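Local coordinates for fiber (Murine adenovirus 2, PDB 5NBH), which probably attaches the virus to host cells as the capsid fibre, whose trimeric distal domain binds N-acetylglucosamine, at residues Q138-G141 with T142-S145; L202-L206 with G207-I211. One frame throughout, in Å; residues are numbered along the deposited sequence.

Contact 1: Q138-G141 with T142-S145; sequences QFDG and TLGS
Asp140 OD1 takes the backbone N-H groups of Thr142 and Leu143 together, at 2.9 Å from Thr142 N and 2.9 Å from Leu143 N. The two donors come from opposite faces of the carboxylate plane, both on the anti side of the oxygen, and the Leu143 bond is the straighter, at 172°. With CG anti to the backbone N (chi1 -171°), the carboxylate is carried forward over the turn that leaves strand 131-140. The bond to Thr142 N makes an Asx turn; with the bond to Leu143 N and the main-chain bond from Gly144 N to Asp140 O it forms an Asx motif, for which aspartate's short, flat acceptor is well suited. A water donates to OD1 as well and also bonds Thr142 OG1, the hydroxyl lying beside its own backbone N.

Main-chain bonds close the loop. Gly144 N reaches Asp140 O at 2.8 Å, and Asp140 N gives a nearly straight bond to Ser145 O. Gly144 has a positive phi and a backbone in which a CB would press on the preceding carbonyl oxygen, so glycine fits this bend.

Further in, Phe139 turns its ring edge to Gly144 O, 3.3 Å from CD2. Two N-H groups and a water on one carboxylate oxygen would probably stabilise its negative charge and help fix the turn at a partly exposed edge of the sheet.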
loop_
_atom_site.group_PDB
_atom_site.type_symbol
_atom_site.label_atom_id
_atom_site.label_comp_id
_atom_site.label_asym_id
_atom_site.label_seq_id
_atom_site.Cartn_x
_atom_site.Cartn_y
_atom_site.Cartn_z
ATOM N N GLN A 138 20.917 7.919 2.297
ATOM C CA GLN A 138 21.598 8.127 1.030
ATOM C C GLN A 138 21.514 6.836 0.220
ATOM O O GLN A 138 21.713 5.762 0.776
ATOM C CB GLN A 138 23.065 8.445 1.309
ATOM C CG GLN A 138 23.891 8.856 0.113
ATOM C CD GLN A 138 25.349 9.057 0.474
ATOM O OE1 GLN A 138 26.181 9.221 -0.406
ATOM N NE2 GLN A 138 25.667 9.033 1.766
ATOM N N PHE A 139 21.258 6.977 -1.065
ATOM C CA PHE A 139 21.162 5.867 -1.986
ATOM C C PHE A 139 21.956 6.215 -3.230
ATOM O O PHE A 139 21.886 7.352 -3.738
ATOM C CB PHE A 139 19.703 5.637 -2.403
ATOM C CG PHE A 139 18.774 5.406 -1.256
ATOM C CD1 PHE A 139 18.172 6.483 -0.613
ATOM C CD2 PHE A 139 18.459 4.120 -0.829
ATOM C CE1 PHE A 139 17.315 6.287 0.445
ATOM C CE2 PHE A 139 17.591 3.908 0.233
ATOM C CZ PHE A 139 17.020 4.995 0.877
ATOM N N ASP A 140 22.612 5.211 -3.799
ATOM C CA ASP A 140 23.301 5.417 -5.072
ATOM C C ASP A 140 22.352 5.993 -6.124
ATOM O O ASP A 140 21.285 5.465 -6.353
ATOM C CB ASP A 140 23.947 4.098 -5.545
ATOM C CG ASP A 140 24.847 4.322 -6.750
ATOM O OD1 ASP A 140 24.333 4.551 -7.853
ATOM O OD2 ASP A 140 26.078 4.331 -6.556
ATOM N N GLY A 141 22.734 7.090 -6.765
ATOM C CA GLY A 141 21.844 7.796 -7.661
ATOM C C GLY A 141 21.517 7.099 -8.970
ATOM O O GLY A 141 20.594 7.528 -9.649
ATOM N N THR A 142 22.283 6.063 -9.302
ATOM C CA THR A 142 22.099 5.265 -10.533
ATOM C C THR A 142 21.557 3.855 -10.246
ATOM O O THR A 142 20.697 3.371 -10.994
ATOM C CB THR A 142 23.442 5.152 -11.284
ATOM O OG1 THR A 142 23.929 6.471 -11.561
ATOM C CG2 THR A 142 23.260 4.437 -12.587
ATOM N N LEU A 143 22.087 3.205 -9.209
ATOM C CA LEU A 143 21.699 1.864 -8.801
ATOM C C LEU A 143 20.586 1.786 -7.729
ATOM O O LEU A 143 19.968 0.714 -7.552
ATOM C CB LEU A 143 22.921 1.115 -8.268
ATOM C CG LEU A 143 24.133 1.022 -9.208
ATOM C CD1 LEU A 143 25.267 0.349 -8.472
ATOM C CD2 LEU A 143 23.797 0.270 -10.497
ATOM N N GLY A 144 20.378 2.864 -6.965
ATOM C CA GLY A 144 19.387 2.855 -5.886
ATOM C C GLY A 144 19.852 2.220 -4.575
ATOM O O GLY A 144 19.159 2.343 -3.547
ATOM N N SER A 145 21.000 1.534 -4.576
ATOM C CA SER A 145 21.486 0.848 -3.397
ATOM C C SER A 145 21.704 1.784 -2.201
ATOM O O SER A 145 22.354 2.799 -2.344
ATOM C CB SER A 145 22.833 0.165 -3.683
ATOM O OG SER A 145 22.662 -0.822 -4.680
HETATM O O HOH W 1 25.867 6.551 -9.428
#

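Contact 2: L202-L206 with G207-I211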
loop_
_atom_site.group_PDB
_atom_site.type_symbol
_atom_site.label_atom_id
_atom_site.label_comp_id
_atom_site.label_asym_id
_atom_site.label_seq_id
_atom_site.Cartn_x
_atom_site.Cartn_y
_atom_site.Cartn_z
ATOM N N LEU A 202 12.932 14.768 -0.602
ATOM C CA LEU A 202 13.668 13.957 -1.567
ATOM C C LEU A 202 14.526 14.875 -2.421
ATOM O O LEU A 202 14.008 15.808 -3.029
ATOM C CB LEU A 202 12.708 13.229 -2.502
ATOM C CG LEU A 202 12.103 11.922 -1.948
ATOM C CD1 LEU A 202 11.586 11.972 -0.533
ATOM C CD2 LEU A 202 11.037 11.454 -2.942
ATOM N N THR A 203 15.812 14.600 -2.477
ATOM C CA THR A 203 16.729 15.419 -3.326
ATOM C C THR A 203 17.797 14.550 -3.954
ATOM O O THR A 203 18.008 13.431 -3.519
ATOM C CB THR A 203 17.444 16.489 -2.485
ATOM O OG1 THR A 203 18.163 15.889 -1.408
ATOM C CG2 THR A 203 16.448 17.465 -1.927
ATOM N N TYR A 204 18.499 15.093 -4.947
ATOM C CA TYR A 204 19.753 14.513 -5.373
ATOM C C TYR A 204 20.874 15.554 -5.160
ATOM O O TYR A 204 20.696 16.747 -5.452
ATOM C CB TYR A 204 19.759 14.146 -6.829
ATOM C CG TYR A 204 18.939 12.938 -7.252
ATOM C CD1 TYR A 204 17.552 13.027 -7.371
ATOM C CD2 TYR A 204 19.559 11.724 -7.550
ATOM C CE1 TYR A 204 16.796 11.921 -7.753
ATOM C CE2 TYR A 204 18.811 10.623 -7.985
ATOM C CZ TYR A 204 17.445 10.740 -8.091
ATOM O OH TYR A 204 16.707 9.662 -8.534
ATOM N N ARG A 205 21.992 15.062 -4.686
ATOM C CA ARG A 205 23.243 15.839 -4.718
ATOM C C ARG A 205 24.440 14.932 -4.783
ATOM O O ARG A 205 24.399 13.806 -4.308
ATOM C CB ARG A 205 23.325 16.771 -3.523
ATOM C CG ARG A 205 23.529 16.136 -2.150
ATOM C CD ARG A 205 23.815 17.253 -1.143
ATOM N NE ARG A 205 24.148 16.733 0.175
ATOM C CZ ARG A 205 23.261 16.354 1.109
ATOM N NH1 ARG A 205 21.953 16.445 0.898
ATOM N NH2 ARG A 205 23.689 15.889 2.282
ATOM N N LEU A 206 25.519 15.420 -5.408
ATOM C CA LEU A 206 26.759 14.663 -5.465
ATOM C C LEU A 206 26.576 13.300 -6.191
ATOM O O LEU A 206 27.300 12.366 -5.918
ATOM C CB LEU A 206 27.323 14.498 -4.062
ATOM C CG LEU A 206 27.412 15.803 -3.221
ATOM C CD1 LEU A 206 28.109 15.533 -1.900
ATOM C CD2 LEU A 206 28.091 16.954 -3.964
ATOM N N GLY A 207 25.604 13.241 -7.098
ATOM C CA GLY A 207 25.272 12.051 -7.885
ATOM C C GLY A 207 24.352 11.048 -7.185
ATOM O O GLY A 207 24.059 9.991 -7.757
ATOM N N ASN A 208 23.936 11.346 -5.950
ATOM C CA ASN A 208 23.215 10.371 -5.104
ATOM C C ASN A 208 21.836 10.908 -4.672
ATOM O O ASN A 208 21.565 12.098 -4.728
ATOM C CB ASN A 208 24.037 9.968 -3.909
ATOM C CG ASN A 208 25.177 9.036 -4.266
ATOM O OD1 ASN A 208 25.133 8.318 -5.290
ATOM N ND2 ASN A 208 26.208 9.071 -3.464
ATOM N N PHE A 209 20.950 9.975 -4.312
ATOM C CA PHE A 209 19.554 10.259 -3.924
ATOM C C PHE A 209 19.490 10.277 -2.409
ATOM O O PHE A 209 19.986 9.375 -1.787
ATOM C CB PHE A 209 18.654 9.130 -4.493
ATOM C CG PHE A 209 17.259 9.088 -3.921
ATOM C CD1 PHE A 209 16.494 10.228 -3.836
ATOM C CD2 PHE A 209 16.683 7.872 -3.551
ATOM C CE1 PHE A 209 15.212 10.192 -3.343
ATOM C CE2 PHE A 209 15.385 7.812 -3.070
ATOM C CZ PHE A 209 14.652 8.966 -2.962
ATOM N N TYR A 210 18.926 11.347 -1.848
ATOM C CA TYR A 210 18.754 11.547 -0.436
ATOM C C TYR A 210 17.278 11.634 -0.051
ATOM O O TYR A 210 16.491 12.355 -0.669
ATOM C CB TYR A 210 19.412 12.846 0.016
ATOM C CG TYR A 210 20.922 12.870 -0.065
ATOM C CD1 TYR A 210 21.577 12.899 -1.311
ATOM C CD2 TYR A 210 21.682 12.915 1.077
ATOM C CE1 TYR A 210 22.952 12.908 -1.392
ATOM C CE2 TYR A 210 23.086 12.955 1.014
ATOM C CZ TYR A 210 23.712 12.952 -0.229
ATOM O OH TYR A 210 25.090 13.017 -0.297
ATOM N N ILE A 211 16.922 10.885 0.988
ATOM C CA ILE A 211 15.687 11.084 1.735
ATOM C C ILE A 211 16.127 11.661 3.059
ATOM O O ILE A 211 16.851 11.001 3.849
ATOM C CB ILE A 211 14.870 9.782 1.944
ATOM C CG1 ILE A 211 14.479 9.214 0.604
ATOM C CG2 ILE A 211 13.666 10.019 2.853
ATOM C CD1 ILE A 211 13.646 7.946 0.651
HETATM O O HOH W 2 16.735 15.290 0.873
HETATM O O HOH W 3 26.589 14.301 1.667
#
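Arg205 lays its guanidinium flat on the Tyr210 ring, the two planes 23° apart and CZ 3.8 Å from the ring centroid, a cation-pi stack. NH1 lies over the ring toward its rim, and NH2 reaches past the edge, 3.3 Å from Tyr210 CE2, while nearer the backbone CG touches Tyr210 CE1 at 3.4 Å. CG sits between the backbone N and the carbonyl carbon (chi1 70°), which starts the extended chain toward the neighbouring strand. Arginine suits this exposed place because its flat cation can cover an aromatic face and still bond at its rim: NH2 forms a salt bridge with Glu136. A water bonded to Tyr210 OH makes a weak second link to NH2.

Strands 191-205 and 208-217 form a beta hairpin here, closed by a type I' turn from Arg205 to Asn208. Both central residues, Leu206 and Gly207, have positive phi, as type I' turns require; glycine takes this readily, whereas leucine is less usual. Thr203 with Tyr210 and Arg205 with Asn208 are the hydrogen-bonded pairs; the bond from Tyr210 N to Thr203 O, at 2.8 Å, is nearly linear.

On the other face of the hairpin, Phe209 CB stands over the Tyr204 ring, 4.2 Å from its centroid, in a CH-pi contact. The Tyr204 and Phe209 rings meet obliquely. Tyr204 has its hydroxyl bonded to Pro170 O, combining an apolar ring with a polar tip. Leu202 runs side by side with Phe209, its CG at the edge of the phenyl ring, 3.8 Å from CE1, and its CD1 reaches Ile211 CG1 in this buried apolar row.

Overall arrangement
Contacts 1 and 2 have centres about 8 Å apart and lie at neighbouring ends of strands 131-140 and 208-217, which run antiparallel in one sheet. The backbone joins them directly, Phe139 N lying 2.8 Å from Phe209 O, a probable hydrogen bond. Asn208, the last residue of the hairpin turn in contact 2, grips the start of the turn in contact 1: its OD1 accepts from Gly141 N and its ND2 makes a weak bond to Gln138 OE1. The rings of Phe139 and Phe209 meet and carry the join into the core. Both contacts lie away from the N-acetylglucosamine site, which includes Asn97, Glu102, Thr130, Thr132 and Gln133, although strand 131-140 runs from that site to contact 1.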